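Local coordinates for protein ectonucleotide pyrophosphatase/phosphodiesterase family member 5 (Mus musculus, PDB 5VEO) that probably hydrolyses phosphodiester bonds as a zinc-dependent ectoenzyme of the nucleotide pyrophosphatase/phosphodiesterase family, with restricted activity on nucleotides, at residues His276-Ile287 and Val299-Trp310. The protein carries 1 engineered substitution. Numbering follows the deposited sequence.
Sequences HPNLTVYKKEEI and VQPIVAVADEGW. With NAG (2-acetamido-2-deoxy-beta-D-glucopyranose), chain B.
The glycosylated N278 lies over the indole of W310, in a cluster that closes one end of an antiparallel strand pair. Its CB starts the stack, making a CH-pi contact 3.6 Å from the centroid of the five-membered ring of W310. CG continues above NE1 and CE2 of W310, and N278 OD1 ends 3.0 Å from W310 CZ2, the amide and indole planes 20° apart. ND2 carries the N-acetylglucosamine, and the remaining N-H of N278 ND2 meets the anti lone pair of D307 OD2 at 2.9 Å, almost in the amide plane, so the sugar-bearing amide is held both by its face and by its N-H. The imidazole of H276, its CG swung away from the backbone N (chi1 -168°), presents CE1 toward the six-membered ring of W310 in an offset edge-to-face pair, while ND1 of H276 accepts the backbone N-H of N278. Were W310 replaced by an alanine, the N278 amide would probably lose the surface it stacks on, and the edge of the imidazole the ring face it meets. Beyond this cluster, T280 pairs with V305 and Y282 with V303 through backbone hydrogen bonds, and L279 CD1 packs on A304 CB at 3.8 Å. Strand 279-283 is an outer strand of a four-stranded antiparallel sheet; strand 302-306 separates it from strand 255-260, helix 265-272 packs against V281 and I302, and I236 of strand 235-237 touches H276, L279 and W310.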
ATOM      1  N   HIS A 276      14.685 -25.020   1.463  1.00 18.65           N
ATOM      2  CA  HIS A 276      14.136 -24.860   0.128  1.00 15.70           C
ATOM      3  C   HIS A 276      14.889 -23.734  -0.570  1.00 14.60           C
ATOM      4  O   HIS A 276      15.098 -22.670   0.033  1.00 15.29           O
ATOM      5  CB  HIS A 276      12.643 -24.550   0.184  1.00 17.08           C
ATOM      6  CG  HIS A 276      11.976 -24.661  -1.143  1.00 14.94           C
ATOM      7  ND1 HIS A 276      12.192 -23.752  -2.155  1.00 15.36           N
ATOM      8  CD2 HIS A 276      11.142 -25.603  -1.645  1.00 15.57           C
ATOM      9  CE1 HIS A 276      11.511 -24.127  -3.223  1.00 14.24           C
ATOM     10  NE2 HIS A 276      10.857 -25.243  -2.938  1.00 16.89           N
ATOM     11  N   PRO A 277      15.315 -23.922  -1.823  1.00 15.08           N
ATOM     12  CA  PRO A 277      16.152 -22.902  -2.482  1.00 14.53           C
ATOM     13  C   PRO A 277      15.459 -21.566  -2.655  1.00 12.35           C
ATOM     14  O   PRO A 277      16.140 -20.538  -2.797  1.00 14.78           O
ATOM     15  CB  PRO A 277      16.477 -23.537  -3.844  1.00 16.55           C
ATOM     16  CG  PRO A 277      15.414 -24.593  -4.052  1.00 25.66           C
ATOM     17  CD  PRO A 277      15.087 -25.101  -2.678  1.00 17.22           C
ATOM     18  N   ASN A 278      14.127 -21.540  -2.652  1.00 11.82           N
ATOM     19  CA  ASN A 278      13.391 -20.306  -2.911  1.00 12.57           C
ATOM     20  C   ASN A 278      12.748 -19.736  -1.657  1.00  9.97           C
ATOM     21  O   ASN A 278      11.896 -18.843  -1.740  1.00 11.14           O
ATOM     22  CB  ASN A 278      12.352 -20.541  -4.009  1.00 10.69           C
ATOM     23  CG  ASN A 278      13.012 -20.974  -5.295  1.00 12.47           C
ATOM     24  OD1 ASN A 278      12.871 -22.108  -5.728  1.00 14.82           O
ATOM     25  ND2 ASN A 278      13.781 -20.063  -5.893  1.00 11.19           N
ATOM     26  N   LEU A 279      13.186 -20.182  -0.491  1.00 12.78           N
ATOM     27  CA  LEU A 279      12.743 -19.622   0.780  1.00 11.20           C
ATOM     28  C   LEU A 279      13.981 -19.201   1.557  1.00 12.42           C
ATOM     29  O   LEU A 279      14.768 -20.052   1.989  1.00 14.22           O
ATOM     30  CB  LEU A 279      11.925 -20.632   1.579  1.00 11.61           C
ATOM     31  CG  LEU A 279      11.345 -20.054   2.859  1.00 12.95           C
ATOM     32  CD1 LEU A 279      10.211 -19.053   2.581  1.00 12.66           C
ATOM     33  CD2 LEU A 279      10.848 -21.171   3.715  1.00 18.28           C
ATOM     34  N   THR A 280      14.161 -17.900   1.731  1.00 11.74           N
ATOM     35  CA  THR A 280      15.309 -17.383   2.463  1.00 11.68           C
ATOM     36  C   THR A 280      14.870 -17.073   3.885  1.00 10.56           C
ATOM     37  O   THR A 280      14.013 -16.204   4.114  1.00 11.66           O
ATOM     38  CB  THR A 280      15.905 -16.151   1.788  1.00 13.85           C
ATOM     39  OG1 THR A 280      16.278 -16.477   0.447  1.00 15.39           O
ATOM     40  CG2 THR A 280      17.139 -15.663   2.554  1.00 17.55           C
ATOM     41  N   VAL A 281      15.472 -17.770   4.842  1.00 13.39           N
ATOM     42  CA  VAL A 281      15.080 -17.677   6.243  1.00 13.10           C
ATOM     43  C   VAL A 281      16.026 -16.720   6.958  1.00 15.40           C
ATOM     44  O   VAL A 281      17.244 -16.957   7.003  1.00 17.63           O
ATOM     45  CB  VAL A 281      15.092 -19.061   6.910  1.00 14.64           C
ATOM     46  CG1 VAL A 281      14.674 -18.950   8.367  1.00 16.66           C
ATOM     47  CG2 VAL A 281      14.186 -20.038   6.151  1.00 16.74           C
ATOM     48  N   TYR A 282      15.470 -15.671   7.564  1.00 13.61           N
ATOM     49  CA  TYR A 282      16.246 -14.692   8.314  1.00 13.25           C
ATOM     50  C   TYR A 282      15.889 -14.735   9.794  1.00 15.23           C
ATOM     51  O   TYR A 282      14.717 -14.705  10.157  1.00 15.32           O
ATOM     52  CB  TYR A 282      15.984 -13.272   7.811  1.00 14.44           C
ATOM     53  CG  TYR A 282      16.306 -13.014   6.365  1.00 13.18           C
ATOM     54  CD1 TYR A 282      17.606 -12.740   5.948  1.00 19.80           C
ATOM     55  CD2 TYR A 282      15.299 -13.008   5.413  1.00 14.41           C
ATOM     56  CE1 TYR A 282      17.884 -12.495   4.605  1.00 20.96           C
ATOM     57  CE2 TYR A 282      15.566 -12.768   4.091  1.00 16.51           C
ATOM     58  CZ  TYR A 282      16.852 -12.502   3.690  1.00 18.19           C
ATOM     59  OH  TYR A 282      17.092 -12.260   2.359  1.00 21.33           O
ATOM     60  N   LYS A 283      16.893 -14.755  10.659  1.00 17.93           N
ATOM     61  CA  LYS A 283      16.645 -14.290  12.015  1.00 15.74           C
ATOM     62  C   LYS A 283      16.364 -12.803  11.973  1.00 16.25           C
ATOM     63  O   LYS A 283      16.904 -12.085  11.143  1.00 17.54           O
ATOM     64  CB  LYS A 283      17.849 -14.566  12.919  1.00 18.76           C
ATOM     65  CG  LYS A 283      18.275 -15.983  12.893  1.00 21.73           C
ATOM     66  CD  LYS A 283      19.411 -16.225  13.899  1.00 25.55           C
ATOM     67  CE  LYS A 283      19.925 -17.643  13.794  1.00 31.84           C
ATOM     68  NZ  LYS A 283      21.253 -17.815  14.475  1.00 38.61           N
ATOM     69  N   LYS A 284      15.513 -12.338  12.882  1.00 17.91           N
ATOM     70  CA  LYS A 284      15.124 -10.928  12.893  0.66 19.47           C
ATOM     71  C   LYS A 284      16.328 -10.006  12.740  1.00 16.79           C
ATOM     72  O   LYS A 284      16.329  -9.094  11.907  1.00 18.21           O
ATOM     73  CB  LYS A 284      14.365 -10.616  14.187  0.66 19.95           C
ATOM     74  CG  LYS A 284      13.910  -9.167  14.366  0.66 21.85           C
ATOM     75  CD  LYS A 284      13.114  -9.067  15.660  0.66 22.24           C
ATOM     76  CE  LYS A 284      12.608  -7.668  15.989  0.66 22.16           C
ATOM     77  NZ  LYS A 284      13.711  -6.704  16.265  0.66 23.62           N
ATOM     78  N   GLU A 285      17.365 -10.205  13.546  1.00 18.95           N
ATOM     79  CA  GLU A 285      18.419  -9.203  13.490  1.00 23.67           C
ATOM     80  C   GLU A 285      19.307  -9.345  12.254  1.00 24.22           C
ATOM     81  O   GLU A 285      20.140  -8.467  12.024  1.00 26.00           O
ATOM     82  CB  GLU A 285      19.238  -9.220  14.794  1.00 30.86           C
ATOM     83  CG  GLU A 285      18.377  -8.973  16.084  1.00 39.41           C
ATOM     84  CD  GLU A 285      17.492  -7.704  16.076  1.00 44.98           C
ATOM     85  OE1 GLU A 285      17.827  -6.700  15.413  1.00 47.61           O
ATOM     86  OE2 GLU A 285      16.447  -7.713  16.769  1.00 42.99           O
ATOM     87  N   GLU A 286      19.107 -10.364  11.406  1.00 20.70           N
ATOM     88  CA  GLU A 286      19.847 -10.472  10.152  0.57 22.10           C
ATOM     89  C   GLU A 286      19.007 -10.073   8.944  1.00 17.33           C
ATOM     90  O   GLU A 286      19.467 -10.197   7.805  1.00 19.70           O
ATOM     91  CB  GLU A 286      20.419 -11.878   9.970  0.57 28.89           C
ATOM     92  CG  GLU A 286      19.426 -12.974   9.965  0.57 31.02           C
ATOM     93  CD  GLU A 286      20.068 -14.321  10.123  0.57 25.57           C
ATOM     94  OE1 GLU A 286      21.117 -14.410  10.805  0.57 34.52           O
ATOM     95  OE2 GLU A 286      19.518 -15.287   9.579  0.57 15.59           O
ATOM     96  N   ILE A 287      17.805  -9.547   9.159  1.00 16.55           N
ATOM     97  CA  ILE A 287      16.992  -9.114   8.022  1.00 15.50           C
ATOM     98  C   ILE A 287      17.729  -8.007   7.270  1.00 13.01           C
ATOM     99  O   ILE A 287      18.308  -7.099   7.904  1.00 16.77           O
ATOM    100  CB  ILE A 287      15.608  -8.641   8.505  1.00 15.26           C
ATOM    101  CG1 ILE A 287      14.810  -9.839   9.016  1.00 13.76           C
ATOM    102  CG2 ILE A 287      14.866  -7.880   7.413  1.00 15.42           C
ATOM    103  CD1 ILE A 287      13.541  -9.480   9.767  1.00 15.50           C
ATOM    104  N   VAL A 299       8.130  -7.212  14.315  1.00 13.25           N
ATOM    105  CA  VAL A 299       8.840  -8.116  13.421  1.00 12.57           C
ATOM    106  C   VAL A 299       9.171  -9.378  14.207  1.00 13.69           C
ATOM    107  O   VAL A 299       9.812  -9.324  15.271  1.00 15.56           O
ATOM    108  CB  VAL A 299      10.094  -7.454  12.843  1.00 12.96           C
ATOM    109  CG1 VAL A 299      10.845  -8.407  11.926  1.00 14.76           C
ATOM    110  CG2 VAL A 299       9.708  -6.177  12.113  1.00 15.47           C
ATOM    111  N   GLN A 300       8.691 -10.515  13.710  1.00 14.43           N
ATOM    112  CA  GLN A 300       8.785 -11.758  14.457  1.00 14.67           C
ATOM    113  C   GLN A 300      10.216 -12.292  14.475  1.00 15.54           C
ATOM    114  O   GLN A 300      11.062 -11.859  13.690  1.00 13.86           O
ATOM    115  CB  GLN A 300       7.833 -12.793  13.864  1.00 12.78           C
ATOM    116  CG  GLN A 300       6.357 -12.411  14.001  1.00 13.41           C
ATOM    117  CD  GLN A 300       5.973 -12.155  15.440  1.00 14.18           C
ATOM    118  OE1 GLN A 300       6.377 -12.895  16.342  1.00 15.95           O
ATOM    119  NE2 GLN A 300       5.212 -11.087  15.671  1.00 14.97           N
ATOM    120  N   PRO A 301      10.512 -13.242  15.374  1.00 14.58           N
ATOM    121  CA  PRO A 301      11.908 -13.693  15.526  1.00 15.14           C
ATOM    122  C   PRO A 301      12.492 -14.335  14.286  1.00 14.95           C
ATOM    123  O   PRO A 301      13.718 -14.309  14.106  1.00 15.35           O
ATOM    124  CB  PRO A 301      11.831 -14.703  16.679  1.00 15.82           C
ATOM    125  CG  PRO A 301      10.650 -14.296  17.465  1.00 19.48           C
ATOM    126  CD  PRO A 301       9.650 -13.767  16.450  1.00 15.72           C
ATOM    127  N   ILE A 302      11.659 -14.960  13.458  1.00 12.77           N
ATOM    128  CA  ILE A 302      12.087 -15.559  12.201  1.00 11.95           C
ATOM    129  C   ILE A 302      11.173 -15.012  11.121  1.00 12.65           C
ATOM    130  O   ILE A 302       9.948 -15.002  11.284  1.00 14.08           O
ATOM    131  CB  ILE A 302      12.024 -17.096  12.235  1.00 13.95           C
ATOM    132  CG1 ILE A 302      13.049 -17.642  13.231  1.00 19.50           C
ATOM    133  CG2 ILE A 302      12.281 -17.688  10.851  1.00 17.94           C
ATOM    134  CD1 ILE A 302      12.996 -19.147  13.442  1.00 19.90           C
ATOM    135  N   VAL A 303      11.769 -14.574  10.026  1.00 10.98           N
ATOM    136  CA  VAL A 303      11.033 -14.072   8.873  1.00 11.45           C
ATOM    137  C   VAL A 303      11.589 -14.804   7.665  1.00 12.36           C
ATOM    138  O   VAL A 303      12.792 -14.721   7.394  1.00 14.64           O
ATOM    139  CB  VAL A 303      11.169 -12.550   8.717  1.00 13.59           C
ATOM    140  CG1 VAL A 303      10.511 -12.064   7.421  1.00 15.97           C
ATOM    141  CG2 VAL A 303      10.542 -11.841   9.890  1.00 13.83           C
ATOM    142  N   ALA A 304      10.726 -15.552   6.972  1.00 10.96           N
ATOM    143  CA  ALA A 304      11.130 -16.391   5.860  1.00 10.12           C
ATOM    144  C   ALA A 304      10.479 -15.841   4.604  1.00  9.79           C
ATOM    145  O   ALA A 304       9.250 -15.774   4.518  1.00 10.70           O
ATOM    146  CB  ALA A 304      10.739 -17.848   6.096  1.00 12.37           C
ATOM    147  N   VAL A 305      11.304 -15.456   3.634  1.00 10.52           N
ATOM    148  CA  VAL A 305      10.862 -14.696   2.471  1.00  8.15           C
ATOM    149  C   VAL A 305      10.939 -15.591   1.243  1.00  9.33           C
ATOM    150  O   VAL A 305      12.020 -16.089   0.887  1.00 10.62           O
ATOM    151  CB  VAL A 305      11.716 -13.435   2.264  1.00  9.59           C
ATOM    152  CG1 VAL A 305      11.231 -12.690   1.031  1.00 11.82           C
ATOM    153  CG2 VAL A 305      11.711 -12.554   3.510  1.00 11.41           C
ATOM    154  N   ALA A 306       9.801 -15.781   0.583  1.00  8.28           N
ATOM    155  CA  ALA A 306       9.781 -16.537  -0.667  1.00  8.05           C
ATOM    156  C   ALA A 306      10.246 -15.664  -1.821  1.00  9.10           C
ATOM    157  O   ALA A 306       9.954 -14.459  -1.866  1.00  9.08           O
ATOM    158  CB  ALA A 306       8.384 -17.064  -0.971  1.00  9.09           C
ATOM    159  N   ASP A 307      10.976 -16.283  -2.747  1.00  9.52           N
ATOM    160  CA  ASP A 307      11.352 -15.617  -3.985  1.00  8.17           C
ATOM    161  C   ASP A 307      10.122 -15.301  -4.827  1.00  6.88           C
ATOM    162  O   ASP A 307       9.056 -15.912  -4.682  1.00  7.57           O
ATOM    163  CB  ASP A 307      12.310 -16.479  -4.803  1.00 10.79           C
ATOM    164  CG  ASP A 307      13.684 -16.606  -4.159  1.00 11.44           C
ATOM    165  OD1 ASP A 307      14.127 -15.671  -3.416  1.00 14.65           O
ATOM    166  OD2 ASP A 307      14.325 -17.645  -4.430  1.00 14.68           O
ATOM    167  N   GLU A 308      10.295 -14.328  -5.719  1.00  8.58           N
ATOM    168  CA  GLU A 308       9.234 -13.885  -6.613  1.00  8.12           C
ATOM    169  C   GLU A 308       8.505 -15.059  -7.269  1.00  7.47           C
ATOM    170  O   GLU A 308       9.122 -15.924  -7.897  1.00 10.17           O
ATOM    171  CB  GLU A 308       9.828 -12.977  -7.683  1.00 11.14           C
ATOM    172  CG  GLU A 308       8.779 -12.297  -8.480  1.00 11.15           C
ATOM    173  CD  GLU A 308       9.336 -11.310  -9.476  1.00 16.98           C
ATOM    174  OE1 GLU A 308      10.357 -11.603 -10.130  1.00 24.05           O
ATOM    175  OE2 GLU A 308       8.719 -10.251  -9.614  1.00 22.49           O
ATOM    176  N   GLY A 309       7.178 -15.064  -7.145  1.00  8.58           N
ATOM    177  CA  GLY A 309       6.338 -16.052  -7.796  1.00 10.68           C
ATOM    178  C   GLY A 309       6.214 -17.375  -7.071  1.00  8.24           C
ATOM    179  O   GLY A 309       5.543 -18.282  -7.586  1.00  8.63           O
ATOM    180  N   TRP A 310       6.820 -17.501  -5.894  1.00  7.54           N
ATOM    181  CA  TRP A 310       6.706 -18.671  -5.039  1.00  7.95           C
ATOM    182  C   TRP A 310       5.692 -18.421  -3.927  1.00  9.25           C
ATOM    183  O   TRP A 310       5.546 -17.295  -3.423  1.00  9.66           O
ATOM    184  CB  TRP A 310       8.077 -19.042  -4.449  1.00  8.64           C
ATOM    185  CG  TRP A 310       8.934 -19.706  -5.484  1.00  8.46           C
ATOM    186  CD1 TRP A 310       9.633 -19.101  -6.479  1.00  8.91           C
ATOM    187  CD2 TRP A 310       9.090 -21.112  -5.682  1.00 11.70           C
ATOM    188  NE1 TRP A 310      10.237 -20.040  -7.274  1.00 11.45           N
ATOM    189  CE2 TRP A 310       9.931 -21.285  -6.795  1.00 11.15           C
ATOM    190  CE3 TRP A 310       8.620 -22.238  -5.007  1.00 13.66           C
ATOM    191  CZ2 TRP A 310      10.286 -22.542  -7.269  1.00 12.74           C
ATOM    192  CZ3 TRP A 310       9.004 -23.485  -5.456  1.00 14.34           C
ATOM    193  CH2 TRP A 310       9.830 -23.626  -6.572  1.00 14.38           C
TER
HETATM  194  C1  NAG B   1      14.516 -20.332  -7.097  1.00 12.09           C
HETATM  195  C2  NAG B   1      15.006 -19.066  -7.766  1.00 12.27           C
HETATM  196  C3  NAG B   1      15.951 -19.392  -8.932  1.00 12.87           C
HETATM  197  C4  NAG B   1      17.016 -20.423  -8.563  1.00 14.63           C
HETATM  198  C5  NAG B   1      16.399 -21.601  -7.831  1.00 14.83           C
HETATM  199  C6  NAG B   1      17.429 -22.573  -7.288  1.00 19.60           C
HETATM  200  C7  NAG B   1      13.716 -16.984  -8.107  1.00 12.36           C
HETATM  201  C8  NAG B   1      12.483 -16.395  -8.733  1.00 14.11           C
HETATM  202  N2  NAG B   1      13.864 -18.301  -8.255  1.00 11.27           N
HETATM  203  O3  NAG B   1      16.597 -18.194  -9.336  1.00 15.30           O
HETATM  204  O4  NAG B   1      17.615 -20.914  -9.767  1.00 19.10           O
HETATM  205  O5  NAG B   1      15.654 -21.147  -6.703  1.00 15.76           O
HETATM  206  O6  NAG B   1      16.825 -23.853  -7.189  1.00 23.87           O
HETATM  207  O7  NAG B   1      14.533 -16.292  -7.517  1.00 16.60           O
HETATM  208  O   HOH W   1      16.237 -17.788  -2.523  1.00 30.58           O
HETATM  209  O   HOH W   2      13.972 -15.198  -0.841  1.00 22.19           O